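Local structure of ethylbenzene dehydrogenase beta-subunit (Aromatoleum aromaticum, 2IVF) at residues V312-M320 / E327-K335; V251-L260 / P268-M276. The protein carries three 4Fe-4S clusters and one 3Fe-4S cluster as the iron-sulfur subunit of a multisubunit dehydrogenase, through which electrons probably pass. One frame throughout, in Å; residues are numbered along the deposited sequence.

Contact 1: residues V312-M320 / E327-K335. With PO4 (phosphate ion), chain P.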
loop_
_atom_site.group_PDB
_atom_site.type_symbol
_atom_site.label_atom_id
_atom_site.label_comp_id
_atom_site.label_asym_id
_atom_site.label_seq_id
_atom_site.Cartn_x
_atom_site.Cartn_y
_atom_site.Cartn_z
ATOM N N VAL B 312 5.863 -0.017 -32.147
ATOM C CA VAL B 312 4.434 0.235 -32.393
ATOM C C VAL B 312 3.915 1.111 -31.239
ATOM O O VAL B 312 3.205 2.084 -31.471
ATOM C CB VAL B 312 3.668 -1.081 -32.486
ATOM C CG1 VAL B 312 2.102 -0.860 -32.521
ATOM C CG2 VAL B 312 4.120 -1.870 -33.701
ATOM N N LEU B 313 4.231 0.751 -29.999
ATOM C CA LEU B 313 3.774 1.527 -28.859
ATOM C C LEU B 313 4.249 2.968 -28.969
ATOM O O LEU B 313 3.481 3.895 -28.732
ATOM C CB LEU B 313 4.256 0.951 -27.547
ATOM C CG LEU B 313 3.635 -0.400 -27.145
ATOM C CD1 LEU B 313 4.357 -1.013 -25.995
ATOM C CD2 LEU B 313 2.146 -0.213 -26.804
ATOM N N HIS B 314 5.511 3.147 -29.319
ATOM C CA HIS B 314 6.047 4.497 -29.405
ATOM C C HIS B 314 5.438 5.228 -30.562
ATOM O O HIS B 314 5.120 6.400 -30.426
ATOM C CB HIS B 314 7.562 4.463 -29.415
ATOM C CG HIS B 314 8.143 4.106 -28.079
ATOM N ND1 HIS B 314 8.081 4.958 -26.986
ATOM C CD2 HIS B 314 8.721 2.967 -27.630
ATOM C CE1 HIS B 314 8.636 4.371 -25.941
ATOM N NE2 HIS B 314 9.021 3.156 -26.300
ATOM N N THR B 315 5.215 4.545 -31.698
ATOM C CA THR B 315 4.655 5.207 -32.858
ATOM C C THR B 315 3.227 5.659 -32.540
ATOM O O THR B 315 2.826 6.807 -32.810
ATOM C CB THR B 315 4.665 4.288 -34.074
ATOM O OG1 THR B 315 6.028 4.033 -34.379
ATOM C CG2 THR B 315 4.048 4.943 -35.297
ATOM N N GLU B 316 2.467 4.757 -31.961
ATOM C CA GLU B 316 1.048 5.016 -31.725
ATOM C C GLU B 316 0.897 6.105 -30.692
ATOM O O GLU B 316 0.012 6.966 -30.798
ATOM C CB GLU B 316 0.345 3.747 -31.310
ATOM C CG GLU B 316 0.129 2.775 -32.490
ATOM C CD GLU B 316 -0.486 3.434 -33.707
ATOM O OE1 GLU B 316 -1.414 4.231 -33.557
ATOM O OE2 GLU B 316 -0.043 3.149 -34.839
ATOM N N ARG B 317 1.752 6.076 -29.692
ATOM C CA ARG B 317 1.757 7.121 -28.706
ATOM C C ARG B 317 2.044 8.473 -29.361
ATOM O O ARG B 317 1.382 9.455 -29.076
ATOM C CB ARG B 317 2.784 6.786 -27.663
ATOM C CG ARG B 317 2.885 7.793 -26.604
ATOM C CD ARG B 317 3.808 7.312 -25.503
ATOM N NE ARG B 317 3.957 8.369 -24.523
ATOM C CZ ARG B 317 5.056 8.590 -23.826
ATOM N NH1 ARG B 317 6.173 7.901 -24.055
ATOM N NH2 ARG B 317 5.038 9.554 -22.926
ATOM N N GLU B 318 2.995 8.515 -30.283
ATOM C CA GLU B 318 3.236 9.715 -31.060
ATOM C C GLU B 318 2.044 10.133 -31.925
ATOM O O GLU B 318 1.754 11.322 -32.033
ATOM C CB GLU B 318 4.480 9.574 -31.935
ATOM C CG GLU B 318 4.712 10.772 -32.824
ATOM C CD GLU B 318 4.862 12.095 -32.094
ATOM O OE1 GLU B 318 5.317 12.109 -30.926
ATOM O OE2 GLU B 318 4.540 13.137 -32.728
ATOM N N ASN B 319 1.353 9.174 -32.524
ATOM C CA ASN B 319 0.131 9.493 -33.277
ATOM C C ASN B 319 -0.872 10.229 -32.382
ATOM O O ASN B 319 -1.498 11.196 -32.810
ATOM C CB ASN B 319 -0.498 8.224 -33.835
ATOM C CG ASN B 319 0.298 7.628 -34.976
ATOM O OD1 ASN B 319 1.023 8.325 -35.704
ATOM N ND2 ASN B 319 0.137 6.332 -35.168
ATOM N N MET B 320 -1.026 9.757 -31.147
ATOM C CA MET B 320 -1.934 10.400 -30.178
ATOM C C MET B 320 -1.523 11.794 -29.862
ATOM O O MET B 320 -2.322 12.730 -29.917
ATOM C CB MET B 320 -1.947 9.642 -28.863
ATOM C CG MET B 320 -2.685 8.433 -28.978
ATOM S SD MET B 320 -4.442 8.775 -28.980
ATOM C CE MET B 320 -4.775 8.981 -27.240
ATOM N N GLU B 327 -6.198 3.987 -32.413
ATOM C CA GLU B 327 -7.004 2.922 -31.807
ATOM C C GLU B 327 -6.263 2.213 -30.719
ATOM O O GLU B 327 -6.852 1.823 -29.692
ATOM C CB GLU B 327 -7.458 1.909 -32.845
ATOM C CG GLU B 327 -8.228 0.753 -32.228
ATOM C CD GLU B 327 -8.544 -0.368 -33.205
ATOM O OE1 GLU B 327 -7.693 -0.705 -34.036
ATOM O OE2 GLU B 327 -9.671 -0.914 -33.114
ATOM N N LEU B 328 -4.950 2.056 -30.901
ATOM C CA LEU B 328 -4.175 1.279 -29.973
ATOM C C LEU B 328 -4.129 1.989 -28.663
ATOM O O LEU B 328 -4.368 1.391 -27.623
ATOM C CB LEU B 328 -2.737 1.023 -30.455
ATOM C CG LEU B 328 -1.889 0.242 -29.440
ATOM C CD1 LEU B 328 -2.489 -1.164 -29.097
ATOM C CD2 LEU B 328 -0.476 0.097 -29.932
ATOM N N MET B 329 -3.815 3.274 -28.690
ATOM C CA MET B 329 -3.808 4.031 -27.466
ATOM C C MET B 329 -5.189 4.112 -26.835
ATOM O O MET B 329 -5.285 4.104 -25.641
ATOM C CB MET B 329 -3.171 5.383 -27.659
ATOM C CG MET B 329 -1.706 5.228 -28.096
ATOM S SD MET B 329 -0.657 4.689 -26.719
ATOM C CE MET B 329 0.261 3.309 -27.430
ATOM N N ASP B 330 -6.230 4.170 -27.642
ATOM C CA ASP B 330 -7.590 4.196 -27.115
ATOM C C ASP B 330 -7.866 2.915 -26.334
ATOM O O ASP B 330 -8.446 2.938 -25.238
ATOM C CB ASP B 330 -8.586 4.294 -28.264
ATOM C CG ASP B 330 -8.667 5.681 -28.903
ATOM O OD1 ASP B 330 -8.224 6.684 -28.336
ATOM O OD2 ASP B 330 -9.264 5.775 -29.996
ATOM N N LEU B 331 -7.430 1.787 -26.905
ATOM C CA LEU B 331 -7.588 0.456 -26.311
ATOM C C LEU B 331 -6.794 0.338 -25.030
ATOM O O LEU B 331 -7.273 -0.219 -24.047
ATOM C CB LEU B 331 -7.155 -0.634 -27.288
ATOM C CG LEU B 331 -8.032 -0.824 -28.506
ATOM C CD1 LEU B 331 -7.360 -1.789 -29.479
ATOM C CD2 LEU B 331 -9.412 -1.318 -28.059
ATOM N N LEU B 332 -5.569 0.867 -25.025
ATOM C CA LEU B 332 -4.717 0.641 -23.921
ATOM C C LEU B 332 -5.090 1.588 -22.775
ATOM O O LEU B 332 -4.891 1.263 -21.636
ATOM C CB LEU B 332 -3.243 0.818 -24.299
ATOM C CG LEU B 332 -2.632 -0.215 -25.226
ATOM C CD1 LEU B 332 -1.166 0.210 -25.581
ATOM C CD2 LEU B 332 -2.688 -1.674 -24.694
ATOM N N ILE B 333 -5.627 2.752 -23.100
ATOM C CA ILE B 333 -6.100 3.682 -22.104
ATOM C C ILE B 333 -7.437 3.185 -21.557
ATOM O O ILE B 333 -7.616 3.178 -20.348
ATOM C CB ILE B 333 -6.278 5.089 -22.719
ATOM C CG1 ILE B 333 -4.908 5.711 -22.938
ATOM C CG2 ILE B 333 -7.227 5.981 -21.886
ATOM C CD1 ILE B 333 -4.879 6.872 -23.840
ATOM N N SER B 334 -8.359 2.870 -22.459
ATOM C CA SER B 334 -9.749 2.453 -22.138
ATOM C C SER B 334 -10.489 3.406 -21.255
ATOM O O SER B 334 -10.621 3.188 -20.059
ATOM C CB SER B 334 -9.811 1.074 -21.495
ATOM O OG SER B 334 -9.228 0.167 -22.377
ATOM N N LYS B 335 -10.986 4.460 -21.843
ATOM C CA LYS B 335 -11.593 5.516 -21.060
ATOM C C LYS B 335 -12.809 5.041 -20.259
ATOM O O LYS B 335 -13.040 5.525 -19.132
ATOM C CB LYS B 335 -11.853 6.732 -21.934
ATOM C CG LYS B 335 -12.818 6.577 -22.942
ATOM C CD LYS B 335 -12.913 7.849 -23.801
ATOM C CE LYS B 335 -14.176 7.727 -24.628
ATOM N NZ LYS B 335 -14.586 8.869 -25.511
HETATM P P PO4 P . 7.093 8.182 -27.814
HETATM O O1 PO4 P . 5.924 8.172 -28.795
HETATM O O2 PO4 P . 6.867 7.049 -26.804
HETATM O O3 PO4 P . 8.417 7.975 -28.539
HETATM O O4 PO4 P . 7.114 9.513 -27.092
#
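E316 OE1 is gripped by two donors while the aliphatic part of the same side chain packs across the contact, its CG 3.8 Å from L328 CD2. N319 ND2 reaches OE1 at 3.1 Å in a fairly straight bond (163°), coming from above the carboxylate plane. S326 OG, in the connection between the two segments, holds the same oxygen.

The segments belong to consecutive helices, 306-321 and 327-333, which cross almost square (97° between the short axes, 8.8 Å at closest approach). M329 is the knob, and L313, E316, R317 and M320 form its hole. Bent at chi2 (-74°) and again at chi3, its chain turns CE in toward the backbone, 3.5 Å from L313 O. At the base of the knob the fit is tight, with M320 CG only 3.4 Å from M329 CB. Beyond that, M320 and I333 meet tip to tip, methyl against methyl. On the other flank the side chains of L313 and L332 cross at about a right angle, CD2 against CD1 at 3.6 Å, and L328 CD2 lies 3.8 Å from V312 CG1.

R317 lends its CB to the socket for M329, but its extended chain leads away to a phosphate ion, probably from the crystallisation liquor. NH1 gives a bent bond of 3.0 Å to phosphate O2, while O4 lies over one face of the guanidinium. H314 ND1 meets the same O2 from the ring edge, at a distance so short that its length is doubtful; R321 binds the ion too. On the alpha-subunit, R272 O accepts from R317 NE, D293 forms a salt bridge with R317 NH2, and Y273 packs on M320, M329 and L332.

Contact 2: residues V251-L260 / P268-M276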
loop_
_atom_site.group_PDB
_atom_site.type_symbol
_atom_site.label_atom_id
_atom_site.label_comp_id
_atom_site.label_asym_id
_atom_site.label_seq_id
_atom_site.Cartn_x
_atom_site.Cartn_y
_atom_site.Cartn_z
ATOM N N VAL B 251 -4.046 -8.734 -29.051
ATOM C CA VAL B 251 -3.272 -9.994 -29.272
ATOM C C VAL B 251 -3.201 -10.301 -30.752
ATOM O O VAL B 251 -2.120 -10.611 -31.289
ATOM C CB VAL B 251 -3.904 -11.198 -28.501
ATOM C CG1 VAL B 251 -3.204 -12.572 -28.805
ATOM C CG2 VAL B 251 -3.915 -10.971 -26.997
ATOM N N LYS B 252 -4.350 -10.184 -31.423
ATOM C CA LYS B 252 -4.470 -10.644 -32.794
ATOM C C LYS B 252 -4.349 -9.561 -33.841
ATOM O O LYS B 252 -3.810 -9.816 -34.904
ATOM C CB LYS B 252 -5.792 -11.384 -33.012
ATOM C CG LYS B 252 -6.014 -12.609 -32.150
ATOM C CD LYS B 252 -4.922 -13.646 -32.278
ATOM C CE LYS B 252 -4.919 -14.285 -33.615
ATOM N NZ LYS B 252 -4.017 -15.482 -33.544
ATOM N N LYS B 253 -4.881 -8.371 -33.591
ATOM C CA LYS B 253 -4.922 -7.314 -34.606
ATOM C C LYS B 253 -3.640 -6.462 -34.526
ATOM O O LYS B 253 -2.829 -6.461 -35.445
ATOM C CB LYS B 253 -6.187 -6.468 -34.432
ATOM C CG LYS B 253 -6.388 -5.236 -35.393
ATOM C CD LYS B 253 -7.690 -4.473 -34.968
ATOM C CE LYS B 253 -7.983 -3.258 -35.787
ATOM N NZ LYS B 253 -9.185 -2.515 -35.259
ATOM N N TRP B 254 -3.460 -5.764 -33.424
ATOM C CA TRP B 254 -2.270 -4.957 -33.206
ATOM C C TRP B 254 -1.059 -5.805 -32.876
ATOM O O TRP B 254 0.081 -5.367 -33.069
ATOM C CB TRP B 254 -2.519 -3.952 -32.076
ATOM C CG TRP B 254 -3.344 -2.846 -32.546
ATOM C CD1 TRP B 254 -4.697 -2.756 -32.477
ATOM C CD2 TRP B 254 -2.892 -1.650 -33.210
ATOM N NE1 TRP B 254 -5.117 -1.592 -33.061
ATOM C CE2 TRP B 254 -4.025 -0.895 -33.522
ATOM C CE3 TRP B 254 -1.632 -1.158 -33.581
ATOM C CZ2 TRP B 254 -3.948 0.358 -34.178
ATOM C CZ3 TRP B 254 -1.553 0.087 -34.204
ATOM C CH2 TRP B 254 -2.701 0.822 -34.520
ATOM N N LYS B 255 -1.312 -6.971 -32.296
ATOM C CA LYS B 255 -0.287 -7.936 -31.883
ATOM C C LYS B 255 0.746 -7.297 -30.961
ATOM O O LYS B 255 1.938 -7.464 -31.152
ATOM C CB LYS B 255 0.402 -8.567 -33.092
ATOM C CG LYS B 255 -0.567 -9.014 -34.176
ATOM C CD LYS B 255 0.075 -9.811 -35.308
ATOM C CE LYS B 255 -0.989 -10.252 -36.353
ATOM N NZ LYS B 255 -1.642 -9.165 -37.259
ATOM N N VAL B 256 0.273 -6.588 -29.953
ATOM C CA VAL B 256 1.174 -5.898 -28.994
ATOM C C VAL B 256 1.202 -6.595 -27.650
ATOM O O VAL B 256 1.935 -6.205 -26.760
ATOM C CB VAL B 256 0.761 -4.408 -28.784
ATOM C CG1 VAL B 256 1.079 -3.609 -30.054
ATOM C CG2 VAL B 256 -0.710 -4.305 -28.384
ATOM N N ALA B 257 0.374 -7.635 -27.510
ATOM C CA ALA B 257 0.260 -8.374 -26.280
ATOM C C ALA B 257 0.879 -9.763 -26.577
ATOM O O ALA B 257 0.426 -10.481 -27.478
ATOM C CB ALA B 257 -1.195 -8.456 -25.830
ATOM N N LEU B 258 1.972 -10.069 -25.890
ATOM C CA LEU B 258 2.807 -11.221 -26.162
ATOM C C LEU B 258 2.792 -12.257 -25.052
ATOM O O LEU B 258 2.723 -11.938 -23.882
ATOM C CB LEU B 258 4.260 -10.778 -26.372
ATOM C CG LEU B 258 4.486 -9.713 -27.427
ATOM C CD1 LEU B 258 5.924 -9.219 -27.369
ATOM C CD2 LEU B 258 4.077 -10.187 -28.852
ATOM N N PRO B 259 2.929 -13.534 -25.433
ATOM C CA PRO B 259 2.923 -14.598 -24.477
ATOM C C PRO B 259 4.154 -14.656 -23.629
ATOM O O PRO B 259 5.267 -14.320 -24.075
ATOM C CB PRO B 259 2.858 -15.865 -25.349
ATOM C CG PRO B 259 3.481 -15.496 -26.591
ATOM C CD PRO B 259 3.088 -14.036 -26.804
ATOM N N LEU B 260 3.967 -15.096 -22.398
ATOM C CA LEU B 260 5.100 -15.284 -21.516
ATOM C C LEU B 260 5.747 -16.665 -21.768
ATOM O O LEU B 260 5.101 -17.722 -21.673
ATOM C CB LEU B 260 4.688 -15.055 -20.042
ATOM C CG LEU B 260 5.726 -15.383 -18.944
ATOM C CD1 LEU B 260 6.877 -14.400 -18.973
ATOM C CD2 LEU B 260 5.047 -15.405 -17.530
ATOM N N PRO B 268 0.494 -20.542 -24.182
ATOM C CA PRO B 268 -0.174 -19.853 -23.108
ATOM C C PRO B 268 -1.165 -18.820 -23.608
ATOM O O PRO B 268 -0.972 -18.269 -24.692
ATOM C CB PRO B 268 0.966 -19.123 -22.411
ATOM C CG PRO B 268 1.938 -18.946 -23.499
ATOM C CD PRO B 268 1.904 -20.164 -24.253
ATOM N N ASN B 269 -2.192 -18.552 -22.803
ATOM C CA ASN B 269 -3.248 -17.649 -23.193
ATOM C C ASN B 269 -3.442 -16.495 -22.233
ATOM O O ASN B 269 -4.525 -15.968 -22.063
ATOM C CB ASN B 269 -4.526 -18.431 -23.435
ATOM C CG ASN B 269 -4.402 -19.349 -24.591
ATOM O OD1 ASN B 269 -4.525 -20.594 -24.468
ATOM N ND2 ASN B 269 -4.139 -18.781 -25.745
ATOM N N ILE B 270 -2.346 -16.086 -21.618
ATOM C CA ILE B 270 -2.219 -14.737 -21.122
ATOM C C ILE B 270 -1.182 -13.996 -21.980
ATOM O O ILE B 270 -0.163 -14.574 -22.361
ATOM C CB ILE B 270 -1.807 -14.746 -19.672
ATOM C CG1 ILE B 270 -2.945 -15.431 -18.857
ATOM C CG2 ILE B 270 -1.560 -13.295 -19.176
ATOM C CD1 ILE B 270 -2.580 -15.608 -17.359
ATOM N N TYR B 271 -1.456 -12.722 -22.276
ATOM C CA TYR B 271 -0.614 -11.949 -23.174
ATOM C C TYR B 271 -0.280 -10.631 -22.526
ATOM O O TYR B 271 -1.129 -9.994 -21.921
ATOM C CB TYR B 271 -1.280 -11.765 -24.528
ATOM C CG TYR B 271 -1.665 -13.071 -25.167
ATOM C CD1 TYR B 271 -2.841 -13.732 -24.805
ATOM C CD2 TYR B 271 -0.860 -13.653 -26.148
ATOM C CE1 TYR B 271 -3.176 -14.960 -25.391
ATOM C CE2 TYR B 271 -1.179 -14.858 -26.713
ATOM C CZ TYR B 271 -2.336 -15.499 -26.356
ATOM O OH TYR B 271 -2.576 -16.675 -26.992
ATOM N N TYR B 272 0.960 -10.227 -22.699
ATOM C CA TYR B 272 1.520 -9.103 -21.986
ATOM C C TYR B 272 1.952 -8.014 -22.961
ATOM O O TYR B 272 2.567 -8.297 -23.979
ATOM C CB TYR B 272 2.750 -9.553 -21.208
ATOM C CG TYR B 272 2.422 -10.460 -20.068
ATOM C CD1 TYR B 272 2.313 -11.842 -20.271
ATOM C CD2 TYR B 272 2.285 -9.967 -18.777
ATOM C CE1 TYR B 272 2.031 -12.676 -19.218
ATOM C CE2 TYR B 272 1.963 -10.782 -17.729
ATOM C CZ TYR B 272 1.843 -12.131 -17.945
ATOM O OH TYR B 272 1.567 -12.966 -16.900
ATOM N N VAL B 273 1.530 -6.786 -22.688
ATOM C CA VAL B 273 2.079 -5.593 -23.379
ATOM C C VAL B 273 3.390 -5.268 -22.666
ATOM O O VAL B 273 3.407 -4.955 -21.453
ATOM C CB VAL B 273 1.143 -4.374 -23.342
ATOM C CG1 VAL B 273 1.718 -3.248 -24.201
ATOM C CG2 VAL B 273 -0.287 -4.764 -23.831
ATOM N N PRO B 274 4.508 -5.359 -23.402
ATOM C CA PRO B 274 5.778 -5.195 -22.723
ATOM C C PRO B 274 5.997 -3.732 -22.331
ATOM O O PRO B 274 5.458 -2.805 -22.978
ATOM C CB PRO B 274 6.795 -5.668 -23.776
ATOM C CG PRO B 274 6.183 -5.380 -25.079
ATOM C CD PRO B 274 4.698 -5.643 -24.845
ATOM N N PRO B 275 6.843 -3.523 -21.312
ATOM C CA PRO B 275 7.094 -2.218 -20.799
ATOM C C PRO B 275 8.028 -1.420 -21.666
ATOM O O PRO B 275 9.088 -1.913 -22.069
ATOM C CB PRO B 275 7.733 -2.493 -19.432
ATOM C CG PRO B 275 8.467 -3.734 -19.594
ATOM C CD PRO B 275 7.646 -4.548 -20.615
ATOM N N MET B 276 7.651 -0.185 -21.914
ATOM C CA MET B 276 8.489 0.786 -22.637
ATOM C C MET B 276 9.706 1.171 -21.792
ATOM O O MET B 276 10.826 1.245 -22.314
ATOM C CB MET B 276 7.662 2.026 -22.983
ATOM C CG MET B 276 6.536 1.767 -23.991
ATOM S SD MET B 276 5.483 3.208 -24.227
ATOM C CE MET B 276 4.615 3.327 -22.652
HETATM O O HOH W 1 1.673 -15.991 -20.964
#
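One face of the Y271 ring is covered by V251, whose CG1 sits over the middle at 3.7 Å from the ring centroid and 12° off the normal, a CH-pi contact. With CG1 anti to the backbone N (chi1 175°), V251 sets both methyls against the ring, CG2 reaching Y271 CG. The Y272 ring is met differently: L258 O and a water lie at its edge, in its plane, L260 CB comes up against CE1, and the ring of F302 meets it at a tilt.

The framework is a beta hairpin, with the weakly bonded strand 258-259 antiparallel to 270-273 at the margin of a four-stranded mixed sheet. L258 and Y272 are its hydrogen-bonded pair. L258 N donates to Y272 O over 2.7 Å and nearly straight (172°), and Y272 N returns a bond of 2.7 Å to L258 O. The other edge of 270-273 runs parallel to 19-24, and backbone bonds tie Y271 to T21 and I23. Just before the strand, V256 O receives a CA-H...O contact from V273 CA at 3.4 Å.

Around Y271 the packing continues, with A257 CB on its CB and P259 CD close by its CD2. The hydroxyl of Y272 bonds A148 O. Toward the turn, P259 CB rests 3.7 Å from P268 CG, and the side chain of P268 lies about 6 Å from a bound iron-sulfur cluster. Beyond the strand pair a water links the two segments, accepting from L260 N at 2.8 Å and donating to I270 O at 2.7 Å.

Overall arrangement
Contact 2 closes before contact 1 opens along the chain, and their centres lie 14 Å apart. Both are largely buried, but contact 2 is nearer the middle of the subunit, about 13 Å from the chain centre against 23 Å for contact 1, which borders the alpha-subunit more extensively. Contact 2 rests on backbone bonds and an aromatic face, whereas contact 1 has no hydrogen bond between its helices and relies on methionine and leucine packing. They touch directly: E327 OE1 forms a salt bridge with K253 NZ at 2.6 Å and probably accepts from W254 NE1, while V273 packs on L313 and L332, bringing strand 270-273 against both helices.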